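PDB 4IHZ: CrataBL from Crataeva tapia, which inhibits factor Xa and, less strongly, trypsin, and is a lectin that binds glucose and N-acetylglucosamine. Local coordinates for residues A[31-36]-A[78-83]; A[106-111]-A[126-131]. All blocks are in the same frame, centred on the assembly; numbering follows the deposited sequence.

Contact 1: residues A[31-36]-A[78-83]; sequences PSCPLD and WFCPES
The backbone N of C33 donates to OE2 of E82 at 2.9 Å in an almost straight bond (172° at the hydrogen), meeting the carboxylate on its syn side but tilted out of its plane. A bend of the E82 chain at chi2 (90°) turns the carboxylate oxygens toward C33 N and sets OE1 3.3 Å from C33 CB. Beside this bond the covalent link crosses: C33 SG and C80 SG are 2.1 Å apart, with a disulfide torsion of -88°. The P81 ring packs against the backbone of 31-36, its CG lying 3.4 Å from O of P31 and its CD against CA of S32. W78 turns its ring back toward its own segment, and NE1 donates to the backbone O of E82 at 2.8 Å, tying the indole to the E82 backbone. D36 comes up obliquely to the same indole, OD2 4.0 Å from CZ2; this OD2 is bonded to OG1 of T101, and OD1 to N of N23. K84 of the second subunit takes the carbonyls of W78 and C80, placing this contact at the dimer interface. A disulfide joining two irregular loops at this point is characteristic of Kunitz-type inhibitors of the beta-trefoil fold.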
# COMPACT_ATOMS: atom_id res chain seq x y z
N PRO A 31 -5.21 12.18 -1.26
CA PRO A 31 -6.30 11.54 -0.49
C PRO A 31 -6.54 10.09 -0.90
O PRO A 31 -7.00 9.28 -0.09
CB PRO A 31 -7.53 12.40 -0.81
CG PRO A 31 -7.20 13.02 -2.16
CD PRO A 31 -5.71 13.28 -2.12
N SER A 32 -6.27 9.79 -2.17
CA SER A 32 -6.38 8.46 -2.75
C SER A 32 -5.67 8.55 -4.09
O SER A 32 -5.43 9.66 -4.63
CB SER A 32 -7.83 8.02 -2.95
OG SER A 32 -8.50 8.88 -3.86
N CYS A 33 -5.32 7.40 -4.63
CA CYS A 33 -4.64 7.32 -5.91
C CYS A 33 -5.27 6.20 -6.72
O CYS A 33 -4.69 5.12 -6.82
CB CYS A 33 -3.16 7.02 -5.71
SG CYS A 33 -2.27 8.33 -4.81
N PRO A 34 -6.43 6.47 -7.32
CA PRO A 34 -7.15 5.43 -8.04
C PRO A 34 -6.41 4.92 -9.27
O PRO A 34 -6.70 3.82 -9.72
CB PRO A 34 -8.46 6.11 -8.45
CG PRO A 34 -8.28 7.54 -8.19
CD PRO A 34 -7.17 7.74 -7.24
N LEU A 35 -5.47 5.72 -9.81
CA LEU A 35 -4.77 5.33 -11.04
C LEU A 35 -3.37 5.90 -11.07
O LEU A 35 -3.08 6.83 -11.82
CB LEU A 35 -5.58 5.76 -12.27
CG LEU A 35 -5.18 4.96 -13.51
CD1 LEU A 35 -6.04 3.71 -13.59
CD2 LEU A 35 -5.39 5.83 -14.74
N ASP A 36 -2.50 5.30 -10.27
CA ASP A 36 -1.15 5.84 -10.10
C ASP A 36 -0.27 5.19 -11.17
O ASP A 36 0.26 4.10 -10.97
CB ASP A 36 -0.65 5.53 -8.69
CG ASP A 36 0.67 6.22 -8.37
OD1 ASP A 36 0.83 7.42 -8.71
OD2 ASP A 36 1.57 5.56 -7.77
N TRP A 78 6.15 7.93 0.05
CA TRP A 78 4.99 7.40 -0.70
C TRP A 78 3.80 8.29 -0.35
O TRP A 78 3.44 8.42 0.81
CB TRP A 78 4.70 5.95 -0.27
CG TRP A 78 3.85 5.27 -1.25
CD1 TRP A 78 2.58 4.81 -1.08
CD2 TRP A 78 4.22 4.97 -2.59
NE1 TRP A 78 2.12 4.25 -2.25
CE2 TRP A 78 3.11 4.31 -3.20
CE3 TRP A 78 5.39 5.16 -3.33
CZ2 TRP A 78 3.13 3.87 -4.54
CZ3 TRP A 78 5.40 4.71 -4.68
CH2 TRP A 78 4.28 4.06 -5.25
N PHE A 79 3.17 8.84 -1.37
CA PHE A 79 2.17 9.88 -1.15
C PHE A 79 0.75 9.38 -1.33
O PHE A 79 -0.20 10.16 -1.23
CB PHE A 79 2.44 11.04 -2.09
CG PHE A 79 3.75 11.71 -1.80
CD1 PHE A 79 3.86 12.61 -0.72
CD2 PHE A 79 4.91 11.37 -2.53
CE1 PHE A 79 5.08 13.22 -0.40
CE2 PHE A 79 6.15 11.97 -2.19
CZ PHE A 79 6.23 12.91 -1.14
N CYS A 80 0.62 8.08 -1.55
CA CYS A 80 -0.70 7.46 -1.75
C CYS A 80 -1.03 6.63 -0.53
O CYS A 80 -0.14 6.10 0.13
CB CYS A 80 -0.66 6.51 -2.97
SG CYS A 80 -0.44 7.41 -4.52
N PRO A 81 -2.32 6.46 -0.22
CA PRO A 81 -2.66 5.50 0.82
C PRO A 81 -2.50 4.06 0.36
O PRO A 81 -2.28 3.19 1.19
CB PRO A 81 -4.15 5.76 1.09
CG PRO A 81 -4.55 6.93 0.28
CD PRO A 81 -3.47 7.27 -0.69
N GLU A 82 -2.60 3.83 -0.94
CA GLU A 82 -2.52 2.48 -1.49
C GLU A 82 -1.06 1.97 -1.58
O GLU A 82 -0.11 2.74 -1.34
CB GLU A 82 -3.15 2.45 -2.89
CG GLU A 82 -4.62 2.92 -2.93
CD GLU A 82 -4.79 4.43 -3.15
OE1 GLU A 82 -3.83 5.20 -2.98
OE2 GLU A 82 -5.93 4.85 -3.46
N SER A 83 -0.89 0.69 -1.92
CA SER A 83 0.42 0.07 -1.86
C SER A 83 1.38 0.59 -2.96
O SER A 83 0.96 1.24 -3.92
CB SER A 83 0.27 -1.43 -2.08
OG SER A 83 0.05 -1.64 -3.47

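Contact 2: residues A[106-111]-A[126-131]; sequences RSLGSW and CPRGST. With SO4 (sulfate ion), chain D.
The W111 indole meets CA of G129 obliquely, CD1 lying 3.4 Å away, an approach made possible by the missing side chain of G129. With CG anti to the carbonyl carbon (chi1 -62°), the ring is brought beside that glycine. Over the centre of one indole face sits the hydroxyl of S110, OG 3.6 Å above the plane, held there by its bond to O of S107. That carbonyl also accepts from N of S110, closing a type I beta turn from S107 to S110. The other flat group, the R128 guanidinium, points outward: at its edge and in its plane NH1 donates to O4 of a sulfate at 2.8 Å, an ion probably from the crystallisation liquor. CD2 of L108 packs loosely on CA of R128. One water ties the segments together, donating to O of L108 and to O of C126 (2.7 Å) and accepting from N of W111. Alongside, N of C126 donates to O of W111 at 2.9 Å. G129 N bonds to C126 O, and C126 is disulfide-bonded to C133. The two segments adjoin the ends of antiparallel strands 112-117 and 120-125, a hairpin of the beta-trefoil whose following loop carries the second disulfide, as in Kunitz-type inhibitors.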
# COMPACT_ATOMS: atom_id res chain seq x y z
N ARG A 106 0.63 -11.14 -4.48
CA ARG A 106 0.15 -12.49 -4.76
C ARG A 106 -1.31 -12.52 -5.18
O ARG A 106 -1.90 -13.61 -5.27
CB ARG A 106 0.44 -13.46 -3.61
CG ARG A 106 1.92 -13.70 -3.32
CD ARG A 106 2.15 -14.57 -2.08
NE ARG A 106 1.75 -13.85 -0.87
CZ ARG A 106 2.49 -12.92 -0.26
NH1 ARG A 106 3.69 -12.58 -0.73
NH2 ARG A 106 2.02 -12.32 0.82
N SER A 107 -1.89 -11.36 -5.47
CA SER A 107 -3.26 -11.28 -5.96
C SER A 107 -3.33 -11.68 -7.44
O SER A 107 -2.32 -11.69 -8.18
CB SER A 107 -3.89 -9.91 -5.71
OG SER A 107 -3.42 -8.99 -6.67
N LEU A 108 -4.53 -12.04 -7.87
CA LEU A 108 -4.71 -12.47 -9.27
C LEU A 108 -4.21 -11.49 -10.29
O LEU A 108 -3.77 -11.91 -11.37
CB LEU A 108 -6.19 -12.76 -9.57
CG LEU A 108 -6.76 -14.06 -9.06
CD1 LEU A 108 -8.11 -14.19 -9.74
CD2 LEU A 108 -5.83 -15.21 -9.41
N GLY A 109 -4.30 -10.19 -9.97
CA GLY A 109 -4.00 -9.14 -10.92
C GLY A 109 -2.57 -8.64 -10.79
O GLY A 109 -2.19 -7.74 -11.52
N SER A 110 -1.78 -9.27 -9.92
CA SER A 110 -0.44 -8.78 -9.50
C SER A 110 0.73 -9.32 -10.31
O SER A 110 1.87 -8.93 -10.10
CB SER A 110 -0.15 -9.19 -8.03
OG SER A 110 0.06 -10.62 -7.88
N TRP A 111 0.46 -10.30 -11.18
CA TRP A 111 1.55 -11.08 -11.75
C TRP A 111 2.12 -10.51 -13.04
O TRP A 111 1.40 -10.30 -14.04
CB TRP A 111 1.09 -12.53 -11.97
CG TRP A 111 0.69 -13.21 -10.67
CD1 TRP A 111 -0.56 -13.63 -10.31
CD2 TRP A 111 1.56 -13.51 -9.56
NE1 TRP A 111 -0.53 -14.20 -9.05
CE2 TRP A 111 0.74 -14.15 -8.56
CE3 TRP A 111 2.92 -13.33 -9.30
CZ2 TRP A 111 1.26 -14.60 -7.34
CZ3 TRP A 111 3.44 -13.77 -8.07
CH2 TRP A 111 2.61 -14.40 -7.10
N CYS A 126 0.49 -10.85 -16.69
CA CYS A 126 -0.14 -12.15 -16.94
C CYS A 126 -1.41 -12.19 -16.15
O CYS A 126 -1.39 -12.42 -14.94
CB CYS A 126 0.78 -13.28 -16.50
SG CYS A 126 2.38 -13.24 -17.36
N PRO A 127 -2.54 -11.94 -16.82
CA PRO A 127 -3.80 -12.04 -16.13
C PRO A 127 -3.91 -13.40 -15.41
O PRO A 127 -3.61 -14.46 -15.99
CB PRO A 127 -4.82 -11.84 -17.25
CG PRO A 127 -4.05 -11.09 -18.31
CD PRO A 127 -2.72 -11.72 -18.27
N ARG A 128 -4.27 -13.34 -14.13
CA ARG A 128 -4.38 -14.51 -13.25
C ARG A 128 -3.10 -15.34 -13.04
O ARG A 128 -3.16 -16.48 -12.57
CB ARG A 128 -5.53 -15.38 -13.74
CG ARG A 128 -6.79 -14.57 -13.98
CD ARG A 128 -7.91 -15.49 -14.42
NE ARG A 128 -8.95 -14.75 -15.13
CZ ARG A 128 -8.93 -14.51 -16.44
NH1 ARG A 128 -7.93 -14.94 -17.21
NH2 ARG A 128 -9.94 -13.84 -16.99
N GLY A 129 -1.95 -14.76 -13.35
CA GLY A 129 -0.68 -15.47 -13.22
C GLY A 129 -0.54 -16.60 -14.22
O GLY A 129 0.19 -17.56 -13.98
N SER A 130 -1.25 -16.49 -15.34
CA SER A 130 -1.19 -17.51 -16.36
C SER A 130 -0.95 -16.91 -17.72
O SER A 130 -1.17 -15.71 -17.97
CB SER A 130 -2.48 -18.35 -16.33
OG SER A 130 -2.58 -19.17 -17.46
N THR A 131 -0.45 -17.74 -18.63
CA THR A 131 -0.29 -17.33 -19.99
C THR A 131 -1.64 -17.44 -20.69
O THR A 131 -2.54 -18.17 -20.22
CB THR A 131 0.79 -18.19 -20.68
OG1 THR A 131 0.50 -19.57 -20.46
CG2 THR A 131 2.14 -17.92 -20.06
S SO4 D . -9.44 -15.30 -20.94
O1 SO4 D . -10.70 -14.59 -20.77
O2 SO4 D . -9.66 -16.72 -20.69
O3 SO4 D . -8.93 -15.11 -22.31
O4 SO4 D . -8.47 -14.77 -19.98
O HOH W 1 -1.94 -10.76 -12.87

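Overall arrangement
From the N terminus the chain runs through strands 8-12 and 19-21 and helix 22-26 before reaching 31-36. Contact 1 then closes a long loop, enclosing strands 38-40, 52-55 and 69-72 until the chain returns at 78-83. Strands 87-91 and 96-100 lead on to 106-111, where contact 2 opens, and its much shorter excursion is the hairpin of strands 112-117 and 120-125, ending at 126-131. The two loops follow in series, neither nested nor crossed. The centres of contact 1 and contact 2 are about 21 Å apart, and the two do not touch. Contact 1 joins two connecting loops beside the second subunit, whereas contact 2 brings together the two chain ends at the base of a beta-trefoil hairpin, untouched by the partner chain.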